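PDB 2I5G: amidohydrolase from Pseudomonas aeruginosa, which probably acts as a metal-dependent dipeptidase that hydrolyses dipeptides, like other members of the membrane dipeptidase (peptidase M19) family. Local coordinates for residues Val210-Pro215 against Ile246-Thr251; Phe250-Gly255 against Ile284-Glu289. The protein carries 2 engineered substitutions. All blocks are in the same frame, centred on the assembly; numbering follows the deposited sequence.

How the contacts relate
Contact 1 (Val210-Pro215 against Ile246-Thr251) is deeply buried and joins the ends of two neighbouring parallel strands; contact 2 (Phe250-Gly255 against Ile284-Glu289) lies farther out and is partly open to solvent, tying the continuation of the second strand to a later loop. Phe250 and Thr251 belong to both, and their centres are about 10 Å apart. Chemistry follows place: contact 1 combines a strand-type backbone bond with a hydroxyl among carbonyls and a selenium-aromatic approach, whereas contact 2 rests on one ring against a loop and one amide-to-backbone bond. Met212 CE, 3.3 Å from Ile284 CD1, bridges them by apolar packing.

Contact 1 (Val210-Pro215 against Ile246-Thr251); sequences VTMFAP and IGTDFT
Gly247 N donates to Val210 O at 3.0 Å; this continues the parallel pairing in which Val210 faces Ile246. One residue on, a side chain replaces the ladder. With OG1 anti to the backbone N (chi1 -170°), Thr211 turns its hydroxyl to the opposing chain, where OG1 lies 2.9 Å from Thr248 O and 3.0 Å from Gly247 O, within hydrogen-bonding distance of both carbonyls. Asp249 CB lies beside the same hydroxyl. Beyond it the Asp249 carboxylate comes to the Phe213 ring, OD2 3.6 Å from CD1, with the two planes 48° apart, and Thr251 CG2 adds an apolar touch at Phe213 CE1. Selenomethionine Met212 runs alongside Thr248, the two side chains pointing the same way; its CG lies 3.3 Å from Thr248 O and its CE meets the Thr248 methyl. The bend at chi3 (96°) turns CE toward that methyl; SE itself stands 4.9 Å from the centroid of the Phe250 ring, an oblique Met-aromatic contact. A second shell fixes Thr248: its OG1 hydrogen-bonds Asp14 OD1 and also accepts a weak bond from Phe250 N. The contact sits at the C-terminal ends of strands 207-210 and 244-246, the side of a TIM barrel on which the active site usually lies. Strand 177-181 borders it through His180, which touches both Thr211 and Asp249. Helix 225-239 covers Val210 and Ile246 through Ile232, while strand 13-17 flanks 246-251 and bonds Ile246 through Gly15, joining the first strand of the chain to the last.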
# COMPACT_ATOMS: atom_id res chain seq x y z
N VAL A 210 19.11 14.60 14.78
CA VAL A 210 18.57 14.30 16.10
C VAL A 210 17.39 15.21 16.40
O VAL A 210 17.45 16.41 16.18
CB VAL A 210 19.64 14.49 17.19
CG1 VAL A 210 19.10 14.02 18.52
CG2 VAL A 210 20.89 13.73 16.83
N THR A 211 16.31 14.61 16.91
CA THR A 211 15.09 15.34 17.23
C THR A 211 14.96 15.59 18.74
O THR A 211 15.77 15.11 19.53
CB THR A 211 13.84 14.57 16.75
OG1 THR A 211 12.69 15.42 16.88
CG2 THR A 211 13.63 13.31 17.58
N MSE A 212 13.92 16.33 19.12
CA MSE A 212 13.68 16.67 20.52
C MSE A 212 12.24 16.42 20.98
O MSE A 212 11.79 16.99 21.97
CB MSE A 212 14.03 18.13 20.76
CG MSE A 212 13.28 19.08 19.84
SE MSE A 212 13.48 20.93 20.31
CE MSE A 212 14.92 21.40 19.13
N PHE A 213 11.52 15.56 20.26
CA PHE A 213 10.13 15.28 20.63
C PHE A 213 10.01 14.67 22.02
O PHE A 213 10.51 13.57 22.27
CB PHE A 213 9.49 14.36 19.60
CG PHE A 213 8.01 14.49 19.53
CD1 PHE A 213 7.44 15.70 19.14
CD2 PHE A 213 7.18 13.43 19.87
CE1 PHE A 213 6.06 15.84 19.08
CE2 PHE A 213 5.80 13.56 19.82
CZ PHE A 213 5.23 14.77 19.42
N ALA A 214 9.34 15.39 22.91
CA ALA A 214 9.15 14.97 24.30
C ALA A 214 8.95 13.46 24.50
O ALA A 214 9.76 12.81 25.17
CB ALA A 214 7.98 15.73 24.91
N PRO A 215 7.88 12.90 23.92
CA PRO A 215 7.58 11.47 24.04
C PRO A 215 8.77 10.52 23.91
O PRO A 215 8.86 9.52 24.62
CB PRO A 215 6.56 11.25 22.92
CG PRO A 215 5.81 12.53 22.91
CD PRO A 215 6.92 13.55 23.01
N ILE A 246 20.55 18.60 12.96
CA ILE A 246 19.34 18.88 13.72
C ILE A 246 18.05 18.60 12.96
O ILE A 246 17.95 18.86 11.76
CB ILE A 246 19.33 20.35 14.19
CG1 ILE A 246 20.43 20.56 15.23
CG2 ILE A 246 17.97 20.72 14.78
CD1 ILE A 246 20.32 19.63 16.43
N GLY A 247 17.07 18.06 13.68
CA GLY A 247 15.75 17.76 13.14
C GLY A 247 14.75 17.91 14.29
O GLY A 247 14.16 16.93 14.75
N THR A 248 14.58 19.14 14.76
CA THR A 248 13.71 19.44 15.90
C THR A 248 12.34 18.77 15.92
O THR A 248 11.92 18.24 16.94
CB THR A 248 13.46 20.96 16.04
OG1 THR A 248 12.54 21.39 15.03
CG2 THR A 248 14.76 21.71 15.90
N ASP A 249 11.64 18.82 14.79
CA ASP A 249 10.32 18.22 14.72
C ASP A 249 9.35 19.19 15.40
O ASP A 249 8.46 18.78 16.13
CB ASP A 249 10.33 16.86 15.41
CG ASP A 249 9.10 16.02 15.10
OD1 ASP A 249 8.48 16.26 14.04
OD2 ASP A 249 8.77 15.12 15.89
N PHE A 250 9.55 20.49 15.15
CA PHE A 250 8.68 21.51 15.72
C PHE A 250 7.25 21.38 15.18
O PHE A 250 7.05 21.32 13.96
CB PHE A 250 9.21 22.91 15.39
CG PHE A 250 10.12 23.48 16.44
CD1 PHE A 250 9.72 23.55 17.77
CD2 PHE A 250 11.37 23.99 16.09
CE1 PHE A 250 10.56 24.10 18.75
CE2 PHE A 250 12.21 24.55 17.05
CZ PHE A 250 11.80 24.60 18.38
N THR A 251 6.28 21.35 16.08
CA THR A 251 4.87 21.23 15.71
C THR A 251 4.14 22.53 16.08
O THR A 251 2.92 22.56 16.27
CB THR A 251 4.21 20.06 16.46
OG1 THR A 251 4.20 20.33 17.87
CG2 THR A 251 4.97 18.78 16.21

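Contact 2 (Phe250-Gly255 against Ile284-Glu289); sequences FTQGHG and IRTVGE
The Phe250 ring carries Val287 CG2 over one face, in a CH-pi contact 3.9 Å from the centroid and displaced toward the rim near CD2. Ile284 O lies at the ring edge, close to its plane and 3.8 Å from CE1, while Arg285 O and the carbonyl carbon of Thr286 approach obliquely; Ile284 CG1 adds an apolar touch 4.0 Å from Phe250 CZ. The other flat group is the Gln252 amide. CG anti to the backbone N (chi1 -160°) and an extended chain beyond it bring OE1 2.9 Å from Val287 N, in a bond that is nearly straight (175° at the hydrogen) and close to the C=O axis. The amide is gripped at both ends, for NE2 bonds Asp28 OD2 in helix 23-31, an oxygen that also receives Gly288 N. Within 284-289, Glu289 OE1 gathers two backbone donors: Thr286 N on its anti lone pair, at 3.2 Å, and Arg285 N from above the carboxylate plane. These bonds tie the start of the loop to its end, next to Val287, whose N-H points to Gln252. Across from it, residues Thr251 to His254 form a type II beta turn, with Gly253 at the third position where the positive phi (97°) favours glycine. The turn leads to Gly255, the N-cap of helix 256-263, making this a strand-to-helix loop of the TIM barrel packed against the loop that precedes helix 291-299.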
# COMPACT_ATOMS: atom_id res chain seq x y z
N PHE A 250 9.55 20.49 15.15
CA PHE A 250 8.68 21.51 15.72
C PHE A 250 7.25 21.38 15.18
O PHE A 250 7.05 21.32 13.96
CB PHE A 250 9.21 22.91 15.39
CG PHE A 250 10.12 23.48 16.44
CD1 PHE A 250 9.72 23.55 17.77
CD2 PHE A 250 11.37 23.99 16.09
CE1 PHE A 250 10.56 24.10 18.75
CE2 PHE A 250 12.21 24.55 17.05
CZ PHE A 250 11.80 24.60 18.38
N THR A 251 6.28 21.35 16.08
CA THR A 251 4.87 21.23 15.71
C THR A 251 4.14 22.53 16.08
O THR A 251 2.92 22.56 16.27
CB THR A 251 4.21 20.06 16.46
OG1 THR A 251 4.20 20.33 17.87
CG2 THR A 251 4.97 18.78 16.21
N GLN A 252 4.92 23.60 16.17
CA GLN A 252 4.44 24.92 16.54
C GLN A 252 3.13 25.40 15.90
O GLN A 252 3.01 25.51 14.68
CB GLN A 252 5.53 25.95 16.28
CG GLN A 252 5.34 27.24 17.03
CD GLN A 252 6.52 28.17 16.89
OE1 GLN A 252 7.65 27.81 17.22
NE2 GLN A 252 6.26 29.37 16.40
N GLY A 253 2.14 25.68 16.76
CA GLY A 253 0.86 26.16 16.30
C GLY A 253 -0.25 25.12 16.15
O GLY A 253 -1.42 25.47 16.07
N HIS A 254 0.11 23.85 16.12
CA HIS A 254 -0.89 22.81 15.97
C HIS A 254 -1.62 22.47 17.25
O HIS A 254 -1.12 22.72 18.35
CB HIS A 254 -0.26 21.56 15.37
CG HIS A 254 -0.09 21.64 13.88
ND1 HIS A 254 -1.15 21.84 13.02
CD2 HIS A 254 1.01 21.53 13.11
CE1 HIS A 254 -0.70 21.86 11.78
NE2 HIS A 254 0.61 21.67 11.80
N GLY A 255 -2.81 21.89 17.10
CA GLY A 255 -3.61 21.53 18.25
C GLY A 255 -3.98 20.06 18.38
O GLY A 255 -3.30 19.18 17.86
N ILE A 284 14.07 25.60 24.62
CA ILE A 284 13.85 25.60 23.18
C ILE A 284 12.44 25.11 22.84
O ILE A 284 12.26 24.13 22.13
CB ILE A 284 14.93 24.74 22.45
CG1 ILE A 284 14.80 24.93 20.94
CG2 ILE A 284 14.80 23.27 22.86
CD1 ILE A 284 15.94 24.35 20.14
N ARG A 285 11.45 25.82 23.37
CA ARG A 285 10.04 25.51 23.17
C ARG A 285 9.48 26.10 21.87
O ARG A 285 8.45 25.65 21.37
CB ARG A 285 9.22 26.03 24.35
CG ARG A 285 9.51 25.37 25.67
CD ARG A 285 8.55 24.22 25.94
NE ARG A 285 8.77 23.61 27.25
CZ ARG A 285 8.64 24.24 28.42
NH1 ARG A 285 8.31 25.52 28.46
NH2 ARG A 285 8.83 23.58 29.55
N THR A 286 10.15 27.12 21.34
CA THR A 286 9.71 27.74 20.09
C THR A 286 10.86 27.90 19.11
O THR A 286 12.03 27.98 19.50
CB THR A 286 9.10 29.14 20.33
OG1 THR A 286 10.06 29.99 20.96
CG2 THR A 286 7.87 29.05 21.21
N VAL A 287 10.53 27.94 17.83
CA VAL A 287 11.52 28.08 16.78
C VAL A 287 12.41 29.29 17.05
O VAL A 287 13.63 29.22 16.92
CB VAL A 287 10.85 28.24 15.41
CG1 VAL A 287 11.90 28.32 14.31
CG2 VAL A 287 9.91 27.06 15.16
N GLY A 288 11.79 30.39 17.46
CA GLY A 288 12.54 31.60 17.74
C GLY A 288 13.64 31.46 18.78
O GLY A 288 14.41 32.40 19.01
N GLU A 289 13.71 30.30 19.41
CA GLU A 289 14.73 30.05 20.44
C GLU A 289 15.89 29.20 19.94
O GLU A 289 16.78 28.86 20.73
CB GLU A 289 14.10 29.37 21.65
CG GLU A 289 13.24 30.27 22.50
CD GLU A 289 12.71 29.54 23.72
OE1 GLU A 289 11.78 28.72 23.55
OE2 GLU A 289 13.24 29.77 24.83